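BtGH115A (Bacteroides thetaiotaomicron, PDB 5BY3) acts as a family GH115 4-O-methyl-alpha-glucuronidase with specificity for decorated arabinogalactans. Local coordinates at residues 707-712 with 741-746; 678-683 with 769-774. One frame throughout, in Å; residues are numbered along the deposited sequence.

Contact 1 of 2, residues 707-712 with 741-746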
loop_
_atom_site.group_PDB
_atom_site.type_symbol
_atom_site.label_atom_id
_atom_site.label_comp_id
_atom_site.label_asym_id
_atom_site.label_seq_id
_atom_site.Cartn_x
_atom_site.Cartn_y
_atom_site.Cartn_z
ATOM N N LEU A 707 -21.751 2.859 11.779
ATOM C CA LEU A 707 -20.796 2.716 12.967
ATOM C C LEU A 707 -21.163 3.310 14.342
ATOM O O LEU A 707 -20.746 4.441 14.687
ATOM C CB LEU A 707 -19.367 3.186 12.661
ATOM C CG LEU A 707 -18.472 2.381 11.713
ATOM C CD1 LEU A 707 -17.139 3.126 11.554
ATOM C CD2 LEU A 707 -18.296 0.941 12.175
ATOM N N ARG A 708 -21.877 2.538 15.156
ATOM C CA ARG A 708 -22.147 2.976 16.531
ATOM C C ARG A 708 -22.076 1.909 17.640
ATOM O O ARG A 708 -22.026 0.713 17.379
ATOM C CB ARG A 708 -23.453 3.786 16.587
ATOM C CG ARG A 708 -24.703 3.037 16.211
ATOM C CD ARG A 708 -25.572 3.863 15.292
ATOM N NE ARG A 708 -26.051 2.944 14.280
ATOM C CZ ARG A 708 -27.270 2.426 14.208
ATOM N NH1 ARG A 708 -28.216 2.776 15.080
ATOM N NH2 ARG A 708 -27.541 1.576 13.219
ATOM N N PHE A 709 -22.025 2.374 18.880
ATOM C CA PHE A 709 -21.968 1.508 20.048
ATOM C C PHE A 709 -22.888 2.025 21.148
ATOM O O PHE A 709 -23.451 3.097 21.019
ATOM C CB PHE A 709 -20.516 1.306 20.561
ATOM C CG PHE A 709 -19.800 2.576 20.966
ATOM C CD1 PHE A 709 -19.050 3.304 20.032
ATOM C CD2 PHE A 709 -19.834 3.023 22.294
ATOM C CE1 PHE A 709 -18.372 4.469 20.410
ATOM C CE2 PHE A 709 -19.149 4.183 22.684
ATOM C CZ PHE A 709 -18.415 4.908 21.740
ATOM N N THR A 710 -23.082 1.236 22.202
ATOM C CA THR A 710 -23.838 1.701 23.352
ATOM C C THR A 710 -22.943 1.543 24.548
ATOM O O THR A 710 -22.209 0.553 24.645
ATOM C CB THR A 710 -25.161 0.939 23.582
ATOM O OG1 THR A 710 -24.904 -0.339 24.183
ATOM C CG2 THR A 710 -25.969 0.781 22.290
ATOM N N VAL A 711 -22.993 2.536 25.432
ATOM C CA VAL A 711 -22.343 2.489 26.748
ATOM C C VAL A 711 -23.390 2.367 27.856
ATOM O O VAL A 711 -24.408 3.077 27.847
ATOM C CB VAL A 711 -21.514 3.750 27.006
ATOM C CG1 VAL A 711 -20.050 3.417 27.165
ATOM C CG2 VAL A 711 -21.731 4.755 25.889
ATOM N N SER A 712 -23.158 1.463 28.802
ATOM C CA SER A 712 -24.072 1.331 29.947
ATOM C C SER A 712 -23.323 1.054 31.232
ATOM O O SER A 712 -22.662 0.011 31.368
ATOM C CB SER A 712 -25.167 0.279 29.696
ATOM O OG SER A 712 -26.076 0.214 30.785
ATOM N N ALA A 741 -10.507 7.311 16.347
ATOM C CA ALA A 741 -11.756 8.009 16.703
ATOM C C ALA A 741 -11.812 8.039 18.214
ATOM O O ALA A 741 -11.302 7.124 18.873
ATOM C CB ALA A 741 -12.980 7.311 16.147
ATOM N N ILE A 742 -12.404 9.104 18.751
ATOM C CA ILE A 742 -12.381 9.401 20.161
ATOM C C ILE A 742 -13.790 9.807 20.580
ATOM O O ILE A 742 -14.341 10.768 20.023
ATOM C CB ILE A 742 -11.434 10.567 20.511
ATOM C CG1 ILE A 742 -9.964 10.228 20.199
ATOM C CG2 ILE A 742 -11.633 11.006 21.984
ATOM C CD1 ILE A 742 -8.953 11.303 20.655
ATOM N N ARG A 743 -14.358 9.089 21.566
ATOM C CA ARG A 743 -15.660 9.433 22.155
ATOM C C ARG A 743 -15.566 9.498 23.670
ATOM O O ARG A 743 -15.285 8.493 24.343
ATOM C CB ARG A 743 -16.775 8.472 21.703
ATOM C CG ARG A 743 -17.181 8.624 20.259
ATOM C CD ARG A 743 -18.032 9.888 20.042
ATOM N NE ARG A 743 -18.344 10.094 18.609
ATOM C CZ ARG A 743 -17.631 10.842 17.753
ATOM N NH1 ARG A 743 -16.542 11.487 18.140
ATOM N NH2 ARG A 743 -18.001 10.917 16.481
ATOM N N LYS A 744 -15.782 10.700 24.186
ATOM C CA LYS A 744 -15.907 10.939 25.609
ATOM C C LYS A 744 -17.370 10.977 26.021
ATOM O O LYS A 744 -18.235 11.515 25.307
ATOM C CB LYS A 744 -15.223 12.242 25.985
ATOM C CG LYS A 744 -13.725 12.198 25.732
ATOM C CD LYS A 744 -13.003 13.396 26.335
ATOM C CE LYS A 744 -11.509 13.130 26.477
ATOM N NZ LYS A 744 -10.856 12.940 25.161
ATOM N N ILE A 745 -17.649 10.375 27.169
ATOM C CA ILE A 745 -18.974 10.459 27.774
ATOM C C ILE A 745 -18.870 10.645 29.285
ATOM O O ILE A 745 -18.000 10.070 29.951
ATOM C CB ILE A 745 -19.892 9.275 27.359
ATOM C CG1 ILE A 745 -21.346 9.585 27.685
ATOM C CG2 ILE A 745 -19.461 7.967 28.005
ATOM C CD1 ILE A 745 -22.327 8.827 26.814
ATOM N N VAL A 746 -19.751 11.484 29.806
ATOM C CA VAL A 746 -19.892 11.673 31.243
ATOM C C VAL A 746 -21.164 10.939 31.709
ATOM O O VAL A 746 -22.262 11.092 31.114
ATOM C CB VAL A 746 -19.830 13.175 31.624
ATOM C CG1 VAL A 746 -20.469 13.460 32.981
ATOM C CG2 VAL A 746 -18.378 13.660 31.599
#

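Contact 2 of 2, residues 678-683 with 769-774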
loop_
_atom_site.group_PDB
_atom_site.type_symbol
_atom_site.label_atom_id
_atom_site.label_comp_id
_atom_site.label_asym_id
_atom_site.label_seq_id
_atom_site.Cartn_x
_atom_site.Cartn_y
_atom_site.Cartn_z
ATOM N N LEU A 678 -18.608 -6.101 25.188
ATOM C CA LEU A 678 -17.592 -6.211 26.219
ATOM C C LEU A 678 -18.051 -5.544 27.530
ATOM O O LEU A 678 -18.803 -4.551 27.529
ATOM C CB LEU A 678 -16.295 -5.582 25.728
ATOM C CG LEU A 678 -15.258 -6.489 25.059
ATOM C CD1 LEU A 678 -15.853 -7.685 24.297
ATOM C CD2 LEU A 678 -14.320 -5.638 24.205
ATOM N N THR A 679 -17.571 -6.093 28.640
ATOM C CA THR A 679 -18.031 -5.743 29.973
ATOM C C THR A 679 -16.756 -5.473 30.802
ATOM O O THR A 679 -15.903 -6.353 30.946
ATOM C CB THR A 679 -18.898 -6.912 30.524
ATOM O OG1 THR A 679 -20.049 -7.129 29.679
ATOM C CG2 THR A 679 -19.351 -6.704 31.987
ATOM N N PHE A 680 -16.594 -4.239 31.282
ATOM C CA PHE A 680 -15.411 -3.850 32.086
ATOM C C PHE A 680 -15.835 -3.542 33.506
ATOM O O PHE A 680 -16.901 -2.963 33.719
ATOM C CB PHE A 680 -14.707 -2.617 31.513
ATOM C CG PHE A 680 -14.157 -2.827 30.147
ATOM C CD1 PHE A 680 -14.955 -2.638 29.026
ATOM C CD2 PHE A 680 -12.855 -3.240 29.977
ATOM C CE1 PHE A 680 -14.459 -2.860 27.760
ATOM C CE2 PHE A 680 -12.347 -3.451 28.712
ATOM C CZ PHE A 680 -13.149 -3.265 27.602
ATOM N N SER A 681 -14.994 -3.896 34.470
ATOM C CA SER A 681 -15.353 -3.703 35.866
ATOM C C SER A 681 -14.284 -2.969 36.676
ATOM O O SER A 681 -13.059 -3.066 36.417
ATOM C CB SER A 681 -15.759 -5.030 36.527
ATOM O OG SER A 681 -14.637 -5.888 36.649
ATOM N N PHE A 682 -14.778 -2.239 37.674
ATOM C CA PHE A 682 -13.926 -1.389 38.472
ATOM C C PHE A 682 -14.589 -1.101 39.804
ATOM O O PHE A 682 -15.822 -1.248 39.959
ATOM C CB PHE A 682 -13.581 -0.087 37.714
ATOM C CG PHE A 682 -14.782 0.753 37.353
ATOM C CD1 PHE A 682 -15.598 0.417 36.269
ATOM C CD2 PHE A 682 -15.100 1.882 38.097
ATOM C CE1 PHE A 682 -16.714 1.180 35.942
ATOM C CE2 PHE A 682 -16.211 2.653 37.773
ATOM C CZ PHE A 682 -17.017 2.302 36.690
ATOM N N GLY A 683 -13.750 -0.663 40.741
ATOM C CA GLY A 683 -14.121 -0.580 42.131
ATOM C C GLY A 683 -14.672 0.751 42.570
ATOM O O GLY A 683 -15.377 1.463 41.829
ATOM N N ASP A 769 -10.018 0.045 20.659
ATOM C CA ASP A 769 -8.578 0.205 20.896
ATOM C C ASP A 769 -8.316 0.411 22.375
ATOM O O ASP A 769 -7.659 -0.400 22.980
ATOM C CB ASP A 769 -8.003 1.383 20.082
ATOM C CG ASP A 769 -6.515 1.236 19.804
ATOM O OD1 ASP A 769 -6.042 0.113 19.957
ATOM O OD2 ASP A 769 -5.818 2.208 19.401
ATOM N N GLN A 770 -8.815 1.497 22.955
ATOM C CA GLN A 770 -8.582 1.790 24.377
ATOM C C GLN A 770 -9.840 2.263 25.072
ATOM O O GLN A 770 -10.782 2.703 24.424
ATOM C CB GLN A 770 -7.501 2.835 24.552
ATOM C CG GLN A 770 -6.154 2.387 23.994
ATOM C CD GLN A 770 -5.113 3.493 23.962
ATOM O OE1 GLN A 770 -5.288 4.513 23.294
ATOM N NE2 GLN A 770 -4.031 3.302 24.692
ATOM N N VAL A 771 -9.851 2.146 26.392
ATOM C CA VAL A 771 -10.856 2.742 27.258
ATOM C C VAL A 771 -10.102 3.338 28.464
ATOM O O VAL A 771 -9.247 2.661 29.051
ATOM C CB VAL A 771 -11.889 1.700 27.758
ATOM C CG1 VAL A 771 -12.918 2.384 28.644
ATOM C CG2 VAL A 771 -12.618 1.000 26.601
HETATM N N MSE A 772 -10.400 4.596 28.814
HETATM C CA MSE A 772 -9.916 5.201 30.072
HETATM C C MSE A 772 -11.050 5.744 30.935
HETATM O O MSE A 772 -12.162 5.968 30.450
HETATM C CB MSE A 772 -8.846 6.237 29.802
HETATM C CG MSE A 772 -7.592 5.599 29.210
HETATM SE SE MSE A 772 -7.676 5.686 27.247
HETATM C CE MSE A 772 -5.855 6.331 26.840
ATOM N N LEU A 773 -10.784 5.954 32.224
ATOM C CA LEU A 773 -11.871 6.288 33.169
ATOM C C LEU A 773 -11.982 7.707 33.765
ATOM O O LEU A 773 -13.040 8.291 33.635
ATOM C CB LEU A 773 -12.212 5.138 34.135
ATOM C CG LEU A 773 -13.605 4.493 33.915
ATOM C CD1 LEU A 773 -14.027 4.186 32.481
ATOM C CD2 LEU A 773 -13.769 3.237 34.754
ATOM N N TYR A 774 -10.961 8.252 34.424
ATOM C CA TYR A 774 -11.039 9.660 34.987
ATOM C C TYR A 774 -12.234 10.033 35.910
ATOM O O TYR A 774 -13.402 10.054 35.475
ATOM C CB TYR A 774 -10.895 10.758 33.892
ATOM C CG TYR A 774 -9.797 10.488 32.890
ATOM C CD1 TYR A 774 -8.436 10.643 33.228
ATOM C CD2 TYR A 774 -10.118 10.045 31.606
ATOM C CE1 TYR A 774 -7.427 10.362 32.299
ATOM C CE2 TYR A 774 -9.129 9.775 30.679
ATOM C CZ TYR A 774 -7.793 9.917 31.027
ATOM O OH TYR A 774 -6.862 9.639 30.063
#

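Contact 1 of 2, residues 707-712 with 741-746
Phe709 lies opposite Arg743 and Val711 opposite Ile745 across two strands that run in the same sense but belong to different sheets, their CA atoms 10.3 Å apart in the first pair and 8.7 Å in the second. No hydrogen bond links the two backbones, as expected where the two antiparallel sheets of a beta-sandwich pack face to face. Strand 708-713 finds its backbone partners within its own sheet, in strands 719-722 and 755-761, while strand 741-748 pairs with 689-696 in the other.

The general rule that side chains alone bridge a sandwich is followed here in two steps. In the first, an aromatic ring meets the aliphatic base of an arginine. The CB of Phe709 does not aim at the facing strand, but a chi1 of 60° sets CG between the backbone N and the carbonyl carbon and lets the ring extend across the gap. Its leading atom, Phe709 CZ, comes 3.9 Å from Arg743 CB, which sits in the ring plane at the edge, and 4.2 Å from Arg743 CG. The arginine then bends at chi2 (-75°) and carries its guanidinium group away from the ring. That group is well engaged: Arg743 NH1 gives a hydrogen bond to Ile742 O at 3.0 Å, rather bent, while NE binds Ala722 O and NH2 forms a salt bridge with Glu731. These bonds hold the charged end away from the ring, and only the methylenes CB and CG of Arg743 touch Phe709.

The second step is purely aliphatic. Val711 and Ile745 both start toward each other, with Ile721 touching both, and they meet methyl to methyl, Val711 CG2 lying 4.2 Å from Ile745 CD1.

Contact 2 of 2, residues 678-683 with 769-774
Across the interior of the C-terminal domain's beta-sandwich, Phe682 packs with Leu773 and Phe680 with Val771. Strand 677-682 is an outermost strand of the four-stranded sheet, and strand 766-772 belongs to the facing one. The two segments run in the same sense, with CA atoms 9.4 Å apart at Phe680 and Val771, and no hydrogen bond crosses between them.

A CH-pi contact dominates. Leu773, just beyond the end of its strand, sends CD2 onto one face of the Phe682 ring, 3.5 Å from the ring centroid and only 5° off the normal. The methyl is so nearly central that all six ring carbons of Phe682 lie between 3.7 and 3.9 Å from Leu773 CD2. Phe682 turns this face to the leucine with its CG tucked between backbone N and carbonyl carbon (chi1 61°), and the two side chains meet at about a right angle. Beside this pair, the approach is looser and oblique to the ring: Phe680 CZ stands 4.4 Å from Val771 CG2.

Trp647, on the short strand 646-647, ties the two pairs together, stacking with Phe680 and touching Phe682, Val771 and Leu773, while the ring of His755 meets that of Phe682. At the start of the second segment the packing gives way to polar bonds, where Asp769 and Gln770 both face Arg695 in a classic beta bulge and Gln740 NE2 binds both of their side chains. A largely apolar seam rich in aromatic rings, between two antiparallel sheets, is consistent with a galactose-binding-domain-like beta-sandwich.

Contacts 1 and 2 are two crossings of one sandwich interior, their centres about 12 Å apart and their nearest atoms about 6 Å apart, without touching. Each joins the same two sheets, and the intervening strands explain the spacing: 755-761 lies between 677-682 and 708-713 in one sheet, and 689-696 lies between 741-748 and 766-772 in the other. Along the chain, contact 1 is nested inside the loop closed by contact 2. Their centres lie about 30 and 34 Å from the centre of the chain. The nickel ion is bound at Leu404 and Asp436, and neither contact includes a residue of that site; both are packing within the C-terminal beta-sandwich.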